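PDB 5LHJ: leucine aminopeptidase 2, chloroplastic from Streptomyces sp. BC16019, which probably removes N-terminal amino acids from peptides as a metal-dependent aminopeptidase of the M17 family, acting in the maturation of bottromycin. Local coordinates for residues V65-S70 against V76-G81; A174-L179 against A294-P299; D182-P187 against P466-E471; A397-A402 against I490-A495. One frame throughout, in Å; residues are numbered along the deposited sequence.

In the fold
Interaction 1 stands apart: its centre is 32 to 37 Å from the other three, in the sheet of the N-terminal region, where a second subunit also reaches it. Being a hairpin, it is held by backbone hydrogen bonds, with waters joining two polar side chains. Interactions 2, 3 and 4 are small side-chain contacts between helices, or between helix and strand, in the body of the catalytic region. Interaction 3 is buried, the others partly so, and interaction 1 is farthest from the chain centre. Interactions 2 and 3 share helix 164-185, and interaction 3 comes nearest to the metal site. Interactions 2 and 4 meet directly, Ala297 CB lying 3.7 Å from Ile490 CD1, so helices 286-301 and 486-498 pack on each other.

Interaction 1. Residues V65-S70 against V76-G81; sequences VVAEPS and VVLNVG
Val66 pairs with Asn79, and Glu68 with Val77, as two antiparallel hydrogen-bonded pairs of a beta hairpin. Val66 N to Asn79 O and Asn79 N to Val66 O each span 3.0 Å. The second pair is tighter, 2.8 Å both for Glu68 N to Val77 O and for Val77 N to Glu68 O, and the bond from Val77 N is almost straight (N-H...O 176°). CA-H...O contacts from the non-hydrogen-bonded positions add to the ladder, among them Ala67 CA to Val77 O at 3.3 Å.

Apolar contacts lie on the face carrying Val65, Ala67, Leu78 and Val80. Here Leu78 CD2 presses on Ala67 CB at 3.5 Å, while Val65 CG1 meets the same leucine methyl.

The face of Val66, Glu68, Val77 and Asn79 is mixed, its polar part being Glu68 and Asn79. Glu68 CG sits between its backbone N and carbonyl carbon (chi1 66°), beside Val77 CB, and the extended chain brings the carboxylate near the Asn79 amide, the two planes 86° apart. One water accepts from Asn79 ND2 and donates to both Glu68 OE1 and Val66 O; another links the same ND2 to Glu68 OE2.

Strand 76-81 also pairs in parallel with strand 38-43, which leaves strand 65-69 outermost within the chain. Helix 90-102 covers Val65 and Val80, helix 51-55 touches Glu68 and Asn79, and Arg56 of the second subunit packs on Ala67 and Leu78.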
loop_
_atom_site.group_PDB
_atom_site.type_symbol
_atom_site.label_atom_id
_atom_site.label_comp_id
_atom_site.label_asym_id
_atom_site.label_seq_id
_atom_site.Cartn_x
_atom_site.Cartn_y
_atom_site.Cartn_z
ATOM N N VAL A 65 -32.368 31.591 -1.342
ATOM C CA VAL A 65 -33.073 32.320 -2.388
ATOM C C VAL A 65 -34.460 31.736 -2.582
ATOM O O VAL A 65 -34.593 30.533 -2.767
ATOM C CB VAL A 65 -32.308 32.258 -3.719
ATOM C CG1 VAL A 65 -33.101 32.942 -4.824
ATOM C CG2 VAL A 65 -30.938 32.896 -3.554
ATOM N N VAL A 66 -35.476 32.598 -2.564
ATOM C CA VAL A 66 -36.846 32.210 -2.935
ATOM C C VAL A 66 -37.365 33.155 -4.016
ATOM O O VAL A 66 -37.443 34.363 -3.791
ATOM C CB VAL A 66 -37.786 32.222 -1.723
ATOM C CG1 VAL A 66 -39.200 31.835 -2.142
ATOM C CG2 VAL A 66 -37.276 31.255 -0.659
ATOM N N ALA A 67 -37.708 32.593 -5.171
ATOM C CA ALA A 67 -38.208 33.357 -6.312
ATOM C C ALA A 67 -39.713 33.484 -6.252
ATOM O O ALA A 67 -40.408 32.544 -5.851
ATOM C CB ALA A 67 -37.811 32.694 -7.616
ATOM N N GLU A 68 -40.221 34.633 -6.683
ATOM C CA GLU A 68 -41.668 34.855 -6.737
ATOM C C GLU A 68 -42.015 35.814 -7.864
ATOM O O GLU A 68 -41.138 36.512 -8.359
ATOM C CB GLU A 68 -42.148 35.440 -5.421
ATOM C CG GLU A 68 -41.616 36.833 -5.130
ATOM C CD GLU A 68 -41.954 37.306 -3.740
ATOM O OE1 GLU A 68 -41.977 36.470 -2.807
ATOM O OE2 GLU A 68 -42.209 38.512 -3.588
ATOM N N PRO A 69 -43.291 35.853 -8.265
ATOM C CA PRO A 69 -43.695 36.880 -9.221
ATOM C C PRO A 69 -43.526 38.297 -8.676
ATOM O O PRO A 69 -43.692 38.527 -7.477
ATOM C CB PRO A 69 -45.182 36.583 -9.471
ATOM C CG PRO A 69 -45.389 35.173 -9.062
ATOM C CD PRO A 69 -44.366 34.869 -8.007
ATOM N N SER A 70 -43.181 39.228 -9.563
ATOM C CA SER A 70 -43.166 40.650 -9.238
ATOM C C SER A 70 -44.590 41.116 -8.897
ATOM O O SER A 70 -45.551 40.437 -9.226
ATOM C CB SER A 70 -42.625 41.446 -10.421
ATOM O OG SER A 70 -43.464 41.293 -11.552
ATOM N N VAL A 76 -39.890 38.682 -12.286
ATOM C CA VAL A 76 -39.531 37.806 -11.164
ATOM C C VAL A 76 -38.776 38.619 -10.111
ATOM O O VAL A 76 -37.964 39.491 -10.447
ATOM C CB VAL A 76 -38.644 36.638 -11.661
ATOM C CG1 VAL A 76 -38.082 35.801 -10.508
ATOM C CG2 VAL A 76 -39.407 35.768 -12.653
ATOM N N VAL A 77 -39.063 38.329 -8.844
ATOM C CA VAL A 77 -38.318 38.864 -7.712
ATOM C C VAL A 77 -37.654 37.691 -6.994
ATOM O O VAL A 77 -38.287 36.656 -6.781
ATOM C CB VAL A 77 -39.235 39.653 -6.749
ATOM C CG1 VAL A 77 -38.559 39.906 -5.400
ATOM C CG2 VAL A 77 -39.665 40.970 -7.390
ATOM N N LEU A 78 -36.366 37.850 -6.668
ATOM C CA LEU A 78 -35.662 36.930 -5.781
ATOM C C LEU A 78 -35.498 37.598 -4.430
ATOM O O LEU A 78 -34.891 38.664 -4.335
ATOM C CB LEU A 78 -34.279 36.573 -6.314
ATOM C CG LEU A 78 -34.159 36.037 -7.730
ATOM C CD1 LEU A 78 -32.689 35.802 -8.040
ATOM C CD2 LEU A 78 -34.969 34.780 -7.924
ATOM N N ASN A 79 -36.058 36.989 -3.388
ATOM C CA ASN A 79 -35.675 37.338 -2.032
ATOM C C ASN A 79 -34.438 36.541 -1.635
ATOM O O ASN A 79 -34.429 35.303 -1.721
ATOM C CB ASN A 79 -36.833 37.123 -1.064
ATOM C CG ASN A 79 -37.895 38.210 -1.191
ATOM O OD1 ASN A 79 -37.584 39.412 -1.178
ATOM N ND2 ASN A 79 -39.143 37.801 -1.327
ATOM N N VAL A 80 -33.406 37.260 -1.194
ATOM C CA VAL A 80 -32.082 36.676 -0.973
ATOM C C VAL A 80 -31.643 36.970 0.452
ATOM O O VAL A 80 -31.576 38.131 0.863
ATOM C CB VAL A 80 -31.049 37.234 -1.967
ATOM C CG1 VAL A 80 -29.704 36.531 -1.800
ATOM C CG2 VAL A 80 -31.573 37.106 -3.391
ATOM N N GLY A 81 -31.348 35.918 1.206
ATOM C CA GLY A 81 -30.986 36.061 2.606
ATOM C C GLY A 81 -29.619 36.688 2.835
ATOM O O GLY A 81 -28.651 36.354 2.157
HETATM O O HOH W 1 -39.565 35.159 -2.002
HETATM O O HOH W 2 -41.580 39.665 -1.088
#

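Interaction 2. Residues A174-L179 against A294-P299; sequences AEATCL and ALTALP
Ala176 and Leu179 meet Ala297 and Thr296 in a small helix-helix contact, its centre about 10 Å from the centre of the chain, between helix 164-185 and helix 286-301. The short segments run nearly antiparallel, at 152°, with axes 8.9 Å apart, and bury 141 Å² in all. The closest backbone approach is at the two alanines, 6.1 Å from Ala176 CA to Ala297 CA. Their methyls face each other, CB to CB at 4.1 Å, and it is the smallness of these groups that lets the helices come so near at this point.

One turn on from Ala176, Leu179 meets Thr296, the neighbour of Ala297, tip to tip. In the leucine, chi1 168° carries CG away from the backbone N, and chi2 58° turns CD2 toward Thr296, 3.7 Å from its OG1 and 4.0 Å from its CG2. The contact is van der Waals; Thr296 OG1 is hydrogen-bonded to Ala293 O within its own helix.

In the alpha/beta fold of the M17 catalytic domain, helix 286-301 lies on the central sheet, Leu295 and Leu298 touching strand 239-245. Helix 164-185 also packs, through Ala174 and Cys178, on helix 124-139, consistent with the long interdomain helix of leucine aminopeptidases. Helix 486-498 borders both partners: Val486 touches Ala176, and Ile490 touches Ala297.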
loop_
_atom_site.group_PDB
_atom_site.type_symbol
_atom_site.label_atom_id
_atom_site.label_comp_id
_atom_site.label_asym_id
_atom_site.label_seq_id
_atom_site.Cartn_x
_atom_site.Cartn_y
_atom_site.Cartn_z
ATOM N N ALA A 174 -12.823 40.722 -9.826
ATOM C CA ALA A 174 -13.460 39.450 -10.168
ATOM C C ALA A 174 -13.113 38.978 -11.572
ATOM O O ALA A 174 -12.897 37.781 -11.782
ATOM C CB ALA A 174 -14.958 39.537 -10.005
ATOM N N GLU A 175 -13.041 39.905 -12.518
ATOM C CA GLU A 175 -12.609 39.553 -13.875
ATOM C C GLU A 175 -11.168 39.021 -13.891
ATOM O O GLU A 175 -10.881 38.054 -14.579
ATOM C CB GLU A 175 -12.798 40.728 -14.829
ATOM C CG GLU A 175 -14.271 40.945 -15.173
ATOM C CD GLU A 175 -14.550 42.249 -15.892
ATOM O OE1 GLU A 175 -13.607 42.823 -16.480
ATOM O OE2 GLU A 175 -15.730 42.706 -15.884
ATOM N N ALA A 176 -10.293 39.616 -13.084
ATOM C CA ALA A 176 -8.907 39.117 -12.943
ATOM C C ALA A 176 -8.915 37.707 -12.324
ATOM O O ALA A 176 -8.199 36.817 -12.772
ATOM C CB ALA A 176 -8.086 40.067 -12.092
ATOM N N THR A 177 -9.741 37.508 -11.304
ATOM C CA THR A 177 -9.870 36.181 -10.691
ATOM C C THR A 177 -10.303 35.143 -11.735
ATOM O O THR A 177 -9.752 34.045 -11.800
ATOM C CB THR A 177 -10.857 36.205 -9.506
ATOM O OG1 THR A 177 -10.416 37.155 -8.531
ATOM C CG2 THR A 177 -10.965 34.847 -8.828
ATOM N N CYS A 178 -11.277 35.499 -12.571
ATOM C CA CYS A 178 -11.778 34.567 -13.588
ATOM C C CYS A 178 -10.753 34.273 -14.702
ATOM O O CYS A 178 -10.756 33.179 -15.274
ATOM C CB CYS A 178 -13.117 35.077 -14.152
ATOM S SG CYS A 178 -14.489 35.008 -12.952
ATOM N N LEU A 179 -9.875 35.235 -14.994
ATOM C CA LEU A 179 -8.740 34.998 -15.894
ATOM C C LEU A 179 -7.852 33.882 -15.310
ATOM O O LEU A 179 -7.476 32.936 -16.006
ATOM C CB LEU A 179 -7.917 36.270 -16.101
ATOM C CG LEU A 179 -6.558 36.142 -16.783
ATOM C CD1 LEU A 179 -6.713 35.519 -18.166
ATOM C CD2 LEU A 179 -5.892 37.505 -16.856
ATOM N N ALA A 294 -3.291 39.322 -11.314
ATOM C CA ALA A 294 -3.124 40.523 -10.483
ATOM C C ALA A 294 -2.466 41.649 -11.290
ATOM O O ALA A 294 -2.951 42.793 -11.261
ATOM C CB ALA A 294 -2.321 40.231 -9.232
ATOM N N LEU A 295 -1.406 41.326 -12.023
ATOM C CA LEU A 295 -0.741 42.339 -12.873
ATOM C C LEU A 295 -1.686 42.952 -13.902
ATOM O O LEU A 295 -1.646 44.177 -14.124
ATOM C CB LEU A 295 0.509 41.776 -13.552
ATOM C CG LEU A 295 1.737 41.819 -12.632
ATOM C CD1 LEU A 295 2.713 40.717 -12.970
ATOM C CD2 LEU A 295 2.418 43.179 -12.692
ATOM N N THR A 296 -2.548 42.135 -14.510
ATOM C CA THR A 296 -3.509 42.637 -15.515
ATOM C C THR A 296 -4.546 43.600 -14.930
ATOM O O THR A 296 -5.101 44.421 -15.657
ATOM C CB THR A 296 -4.282 41.517 -16.281
ATOM O OG1 THR A 296 -5.184 40.803 -15.406
ATOM C CG2 THR A 296 -3.332 40.565 -17.000
ATOM N N ALA A 297 -4.839 43.483 -13.641
ATOM C CA ALA A 297 -5.787 44.375 -12.975
ATOM C C ALA A 297 -5.217 45.754 -12.606
ATOM O O ALA A 297 -5.982 46.678 -12.345
ATOM C CB ALA A 297 -6.316 43.706 -11.714
ATOM N N LEU A 298 -3.900 45.894 -12.558
ATOM C CA LEU A 298 -3.297 47.125 -12.038
ATOM C C LEU A 298 -3.537 48.372 -12.924
ATOM O O LEU A 298 -3.814 49.441 -12.388
ATOM C CB LEU A 298 -1.807 46.935 -11.758
ATOM C CG LEU A 298 -1.502 45.840 -10.723
ATOM C CD1 LEU A 298 -0.005 45.732 -10.482
ATOM C CD2 LEU A 298 -2.261 46.061 -9.428
ATOM N N PRO A 299 -3.431 48.234 -14.253
ATOM C CA PRO A 299 -3.678 49.434 -15.089
ATOM C C PRO A 299 -5.069 50.047 -14.893
ATOM O O PRO A 299 -5.189 51.272 -14.846
ATOM C CB PRO A 299 -3.474 48.913 -16.512
ATOM C CG PRO A 299 -2.467 47.814 -16.340
ATOM C CD PRO A 299 -2.850 47.141 -15.053
#

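Interaction 3. Residues D182-P187 against P466-E471; sequences DLVNCP and PAYNDE
Val184 meets Tyr468 at the rim of the ring rather than over its face: Val184 CG1 lies near the ring plane, 4.1 Å from Tyr468 CD2, and the two side chains cross at a slant. The contact is correspondingly small, 105 Å² in all, and the backbones stay apart, with Val184 CA 8.1 Å from Tyr468 CA. Val184 points toward the other segment and extends CG1 opposite its backbone N (chi1 170°); that methyl also comes within 4.3 Å of Ala467 O.

Polar bonds outside this pair fix the two backbones. Near the end of its helix, Asn185 uses ND2 to bond Tyr140 OH, while its carbonyl O binds Lys282 NZ. Beyond Tyr468 the chain turns through an Asx turn: Asn469 OD1 accepts from Glu471 N at 3.1 Å, a bent bond (142°) whose donor stands above the amide carbonyl plane. The same amide donates from ND2 to Pro478 O and Gly472 O, which holds its rotation.

Strand 468-469 pairs antiparallel with strand 480-481, and the helix end touches both: Val184 on Tyr468, and Asn185 through OD1, which accepts from Gly481 N. Ala467 is about 8 Å, side chain to side chain, from Asp284, which binds manganese in a structure of this protein, though no metal is bound to this chain here; the contact thus belongs to the surroundings of the two-metal site of M17 aminopeptidases.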
loop_
_atom_site.group_PDB
_atom_site.type_symbol
_atom_site.label_atom_id
_atom_site.label_comp_id
_atom_site.label_asym_id
_atom_site.label_seq_id
_atom_site.Cartn_x
_atom_site.Cartn_y
_atom_site.Cartn_z
ATOM N N ASP A 182 -9.600 30.536 -15.644
ATOM C CA ASP A 182 -9.484 30.031 -17.016
ATOM C C ASP A 182 -8.113 29.394 -17.284
ATOM O O ASP A 182 -8.025 28.324 -17.901
ATOM C CB ASP A 182 -9.711 31.161 -18.029
ATOM C CG ASP A 182 -11.164 31.580 -18.163
ATOM O OD1 ASP A 182 -12.100 30.901 -17.662
ATOM O OD2 ASP A 182 -11.365 32.633 -18.838
ATOM N N LEU A 183 -7.040 30.041 -16.825
ATOM C CA LEU A 183 -5.696 29.535 -17.044
ATOM C C LEU A 183 -5.491 28.190 -16.333
ATOM O O LEU A 183 -4.929 27.253 -16.905
ATOM C CB LEU A 183 -4.645 30.555 -16.587
ATOM C CG LEU A 183 -4.560 31.844 -17.398
ATOM C CD1 LEU A 183 -3.748 32.872 -16.632
ATOM C CD2 LEU A 183 -3.976 31.586 -18.790
ATOM N N VAL A 184 -5.984 28.092 -15.101
ATOM C CA VAL A 184 -5.852 26.850 -14.323
ATOM C C VAL A 184 -6.690 25.734 -14.940
ATOM O O VAL A 184 -6.204 24.604 -15.082
ATOM C CB VAL A 184 -6.221 27.068 -12.835
ATOM C CG1 VAL A 184 -6.316 25.749 -12.068
ATOM C CG2 VAL A 184 -5.210 28.003 -12.195
ATOM N N ASN A 185 -7.918 26.049 -15.331
ATOM C CA ASN A 185 -8.815 25.073 -15.962
ATOM C C ASN A 185 -8.354 24.577 -17.328
ATOM O O ASN A 185 -8.707 23.463 -17.729
ATOM C CB ASN A 185 -10.233 25.630 -16.073
ATOM C CG ASN A 185 -10.982 25.598 -14.751
ATOM O OD1 ASN A 185 -10.771 24.700 -13.926
ATOM N ND2 ASN A 185 -11.850 26.573 -14.533
ATOM N N CYS A 186 -7.565 25.387 -18.033
ATOM C CA CYS A 186 -7.122 25.038 -19.384
ATOM C C CYS A 186 -6.351 23.718 -19.366
ATOM O O CYS A 186 -5.432 23.568 -18.570
ATOM C CB CYS A 186 -6.241 26.150 -19.966
ATOM S SG CYS A 186 -6.018 25.976 -21.738
ATOM N N PRO A 187 -6.722 22.761 -20.235
ATOM C CA PRO A 187 -5.917 21.531 -20.350
ATOM C C PRO A 187 -4.436 21.808 -20.577
ATOM O O PRO A 187 -4.101 22.724 -21.344
ATOM C CB PRO A 187 -6.507 20.849 -21.576
ATOM C CG PRO A 187 -7.897 21.336 -21.664
ATOM C CD PRO A 187 -7.882 22.742 -21.134
ATOM N N PRO A 466 -6.050 25.497 -1.888
ATOM C CA PRO A 466 -7.229 26.295 -2.284
ATOM C C PRO A 466 -7.245 26.747 -3.758
ATOM O O PRO A 466 -8.281 27.236 -4.213
ATOM C CB PRO A 466 -7.193 27.492 -1.329
ATOM C CG PRO A 466 -5.801 27.558 -0.836
ATOM C CD PRO A 466 -5.258 26.180 -0.854
ATOM N N ALA A 467 -6.141 26.563 -4.487
ATOM C CA ALA A 467 -6.075 26.900 -5.925
ATOM C C ALA A 467 -6.973 26.054 -6.826
ATOM O O ALA A 467 -7.287 26.452 -7.949
ATOM C CB ALA A 467 -4.640 26.806 -6.418
ATOM N N TYR A 468 -7.371 24.878 -6.352
ATOM C CA TYR A 468 -8.211 23.987 -7.127
ATOM C C TYR A 468 -9.208 23.319 -6.189
ATOM O O TYR A 468 -8.808 22.695 -5.198
ATOM C CB TYR A 468 -7.337 22.958 -7.833
ATOM C CG TYR A 468 -8.080 22.139 -8.859
ATOM C CD1 TYR A 468 -8.751 20.975 -8.487
ATOM C CD2 TYR A 468 -8.103 22.511 -10.197
ATOM C CE1 TYR A 468 -9.445 20.224 -9.414
ATOM C CE2 TYR A 468 -8.793 21.764 -11.137
ATOM C CZ TYR A 468 -9.451 20.618 -10.745
ATOM O OH TYR A 468 -10.138 19.848 -11.656
ATOM N N ASN A 469 -10.485 23.487 -6.487
ATOM C CA ASN A 469 -11.566 22.944 -5.681
ATOM C C ASN A 469 -12.004 21.602 -6.270
ATOM O O ASN A 469 -12.687 21.571 -7.280
ATOM C CB ASN A 469 -12.712 23.942 -5.643
ATOM C CG ASN A 469 -13.950 23.433 -4.908
ATOM O OD1 ASN A 469 -13.895 22.492 -4.113
ATOM N ND2 ASN A 469 -15.071 24.070 -5.167
ATOM N N ASP A 470 -11.610 20.501 -5.625
ATOM C CA ASP A 470 -12.010 19.168 -6.111
ATOM C C ASP A 470 -13.200 18.608 -5.316
ATOM O O ASP A 470 -13.557 17.442 -5.455
ATOM C CB ASP A 470 -10.805 18.209 -6.182
ATOM C CG ASP A 470 -10.158 17.953 -4.834
ATOM O OD1 ASP A 470 -10.781 18.238 -3.788
ATOM O OD2 ASP A 470 -9.015 17.450 -4.825
ATOM N N GLU A 471 -13.810 19.468 -4.505
ATOM C CA GLU A 471 -15.040 19.199 -3.778
ATOM C C GLU A 471 -16.079 20.062 -4.501
ATOM O O GLU A 471 -15.753 20.727 -5.476
ATOM C CB GLU A 471 -14.834 19.567 -2.292
ATOM C CG GLU A 471 -13.667 18.803 -1.641
ATOM C CD GLU A 471 -13.088 19.443 -0.368
ATOM O OE1 GLU A 471 -12.559 20.569 -0.415
ATOM O OE2 GLU A 471 -13.112 18.790 0.686
#

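Interaction 4. Residues A397-A402 against I490-A495; sequences AQTVLA and IETLRA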
loop_
_atom_site.group_PDB
_atom_site.type_symbol
_atom_site.label_atom_id
_atom_site.label_comp_id
_atom_site.label_asym_id
_atom_site.label_seq_id
_atom_site.Cartn_x
_atom_site.Cartn_y
_atom_site.Cartn_z
ATOM N N ALA A 397 3.427 40.575 7.265
ATOM C CA ALA A 397 2.421 39.563 7.597
ATOM C C ALA A 397 1.066 40.191 7.863
ATOM O O ALA A 397 0.057 39.721 7.332
ATOM C CB ALA A 397 2.839 38.711 8.791
ATOM N N GLN A 398 1.032 41.253 8.671
ATOM C CA GLN A 398 -0.251 41.887 8.975
ATOM C C GLN A 398 -0.882 42.494 7.731
ATOM O O GLN A 398 -2.095 42.397 7.560
ATOM C CB GLN A 398 -0.165 42.918 10.105
ATOM C CG GLN A 398 -1.544 43.361 10.638
ATOM C CD GLN A 398 -2.554 42.207 10.843
ATOM O OE1 GLN A 398 -2.316 41.267 11.619
ATOM N NE2 GLN A 398 -3.681 42.268 10.127
ATOM N N THR A 399 -0.067 43.075 6.856
ATOM C CA THR A 399 -0.574 43.660 5.610
ATOM C C THR A 399 -1.236 42.596 4.738
ATOM O O THR A 399 -2.358 42.798 4.249
ATOM C CB THR A 399 0.561 44.365 4.829
ATOM O OG1 THR A 399 1.077 45.453 5.616
ATOM C CG2 THR A 399 0.081 44.900 3.481
ATOM N N VAL A 400 -0.552 41.466 4.556
ATOM C CA VAL A 400 -1.098 40.372 3.730
ATOM C C VAL A 400 -2.364 39.782 4.365
ATOM O O VAL A 400 -3.369 39.554 3.679
ATOM C CB VAL A 400 -0.048 39.276 3.443
ATOM C CG1 VAL A 400 -0.664 38.088 2.701
ATOM C CG2 VAL A 400 1.093 39.848 2.618
ATOM N N LEU A 401 -2.324 39.535 5.673
ATOM C CA LEU A 401 -3.478 38.941 6.344
ATOM C C LEU A 401 -4.712 39.850 6.291
ATOM O O LEU A 401 -5.809 39.382 6.004
ATOM C CB LEU A 401 -3.145 38.542 7.786
ATOM C CG LEU A 401 -2.158 37.383 7.924
ATOM C CD1 LEU A 401 -1.688 37.245 9.367
ATOM C CD2 LEU A 401 -2.742 36.079 7.415
ATOM N N ALA A 402 -4.535 41.140 6.545
ATOM C CA ALA A 402 -5.664 42.091 6.454
ATOM C C ALA A 402 -6.204 42.166 5.019
ATOM O O ALA A 402 -7.423 42.219 4.812
ATOM C CB ALA A 402 -5.237 43.469 6.944
ATOM N N ILE A 490 -4.155 41.723 -5.061
ATOM C CA ILE A 490 -4.630 43.063 -5.412
ATOM C C ILE A 490 -4.813 43.928 -4.162
ATOM O O ILE A 490 -4.349 45.067 -4.132
ATOM C CB ILE A 490 -5.932 43.023 -6.243
ATOM C CG1 ILE A 490 -5.662 42.402 -7.620
ATOM C CG2 ILE A 490 -6.515 44.430 -6.412
ATOM C CD1 ILE A 490 -6.917 42.081 -8.405
ATOM N N GLU A 491 -5.460 43.398 -3.130
ATOM C CA GLU A 491 -5.624 44.161 -1.887
ATOM C C GLU A 491 -4.291 44.468 -1.173
ATOM O O GLU A 491 -4.126 45.552 -0.592
ATOM C CB GLU A 491 -6.610 43.466 -0.951
ATOM C CG GLU A 491 -8.053 43.618 -1.389
ATOM C CD GLU A 491 -8.609 45.038 -1.227
ATOM O OE1 GLU A 491 -8.039 45.858 -0.482
ATOM O OE2 GLU A 491 -9.646 45.337 -1.858
ATOM N N THR A 492 -3.339 43.538 -1.243
ATOM C CA THR A 492 -1.994 43.768 -0.707
ATOM C C THR A 492 -1.296 44.915 -1.439
ATOM O O THR A 492 -0.749 45.830 -0.811
ATOM C CB THR A 492 -1.145 42.494 -0.781
ATOM O OG1 THR A 492 -1.787 41.471 -0.011
ATOM C CG2 THR A 492 0.246 42.723 -0.243
ATOM N N LEU A 493 -1.349 44.881 -2.762
ATOM C CA LEU A 493 -0.716 45.926 -3.564
ATOM C C LEU A 493 -1.376 47.293 -3.316
ATOM O O LEU A 493 -0.670 48.313 -3.274
ATOM C CB LEU A 493 -0.751 45.554 -5.042
ATOM C CG LEU A 493 0.081 44.315 -5.403
ATOM C CD1 LEU A 493 -0.284 43.809 -6.784
ATOM C CD2 LEU A 493 1.576 44.578 -5.312
ATOM N N ARG A 494 -2.708 47.311 -3.146
ATOM C CA ARG A 494 -3.440 48.557 -2.813
ATOM C C ARG A 494 -2.935 49.147 -1.494
ATOM O O ARG A 494 -2.605 50.341 -1.421
ATOM C CB ARG A 494 -4.957 48.326 -2.735
ATOM C CG ARG A 494 -5.635 48.113 -4.089
ATOM C CD ARG A 494 -7.083 47.641 -3.968
ATOM N NE ARG A 494 -7.961 48.712 -3.494
ATOM C CZ ARG A 494 -8.551 49.638 -4.253
ATOM N NH1 ARG A 494 -8.405 49.668 -5.581
ATOM N NH2 ARG A 494 -9.322 50.561 -3.669
ATOM N N ALA A 495 -2.848 48.308 -0.466
ATOM C CA ALA A 495 -2.351 48.743 0.846
ATOM C C ALA A 495 -0.905 49.236 0.794
ATOM O O ALA A 495 -0.593 50.274 1.378
ATOM C CB ALA A 495 -2.502 47.641 1.879
#
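Around Val400 and Thr492, segments 397-402 and 490-495 pass at an angle of 129° between their N-to-C directions, the axes 8.7 Å apart at closest and Val400 CA 5.7 Å from Thr492 CA. This is helix-helix packing within the alpha/beta fold of the catalytic domain. Helix 394-407 is the helix of a beta-alpha-beta crossover, joining strand 386-390 to its parallel neighbour 410-413, and helix 486-498 is the last helix modelled in the chain.

Four small side chains make the contact, which buries 153 Å² and rests on methyl groups. Thr399 points toward the other helix with OG1 beside the backbone N (chi1 -63°) and CG2 therefore opposite that N, placing the methyl 4.1 Å from Ala495 CB and 4.3 Å from Thr492 CG2. Although its CB points away, Val400 still reaches Thr492 through its CG2 branch, the side chains crossing at a slant with Val400 CG2 4.1 Å from Thr492 CG2.

Neither threonine spends its hydroxyl on the facing helix: Thr399 OG1 is hydrogen-bonded to Arg395 O and Thr492 OG1 to Thr488 O, each one turn back along its own helix. The junction continues past these residues, where Ala403 touches Thr492, and a salt bridge from Glu491 OE1 to Arg406 NE ties the two helices together. On helix 486-498, Leu493 packs on Leu298 of helix 286-301. At the place of closest backbone approach, Thr492 OG1 lies 4.0 Å from Val400 CA.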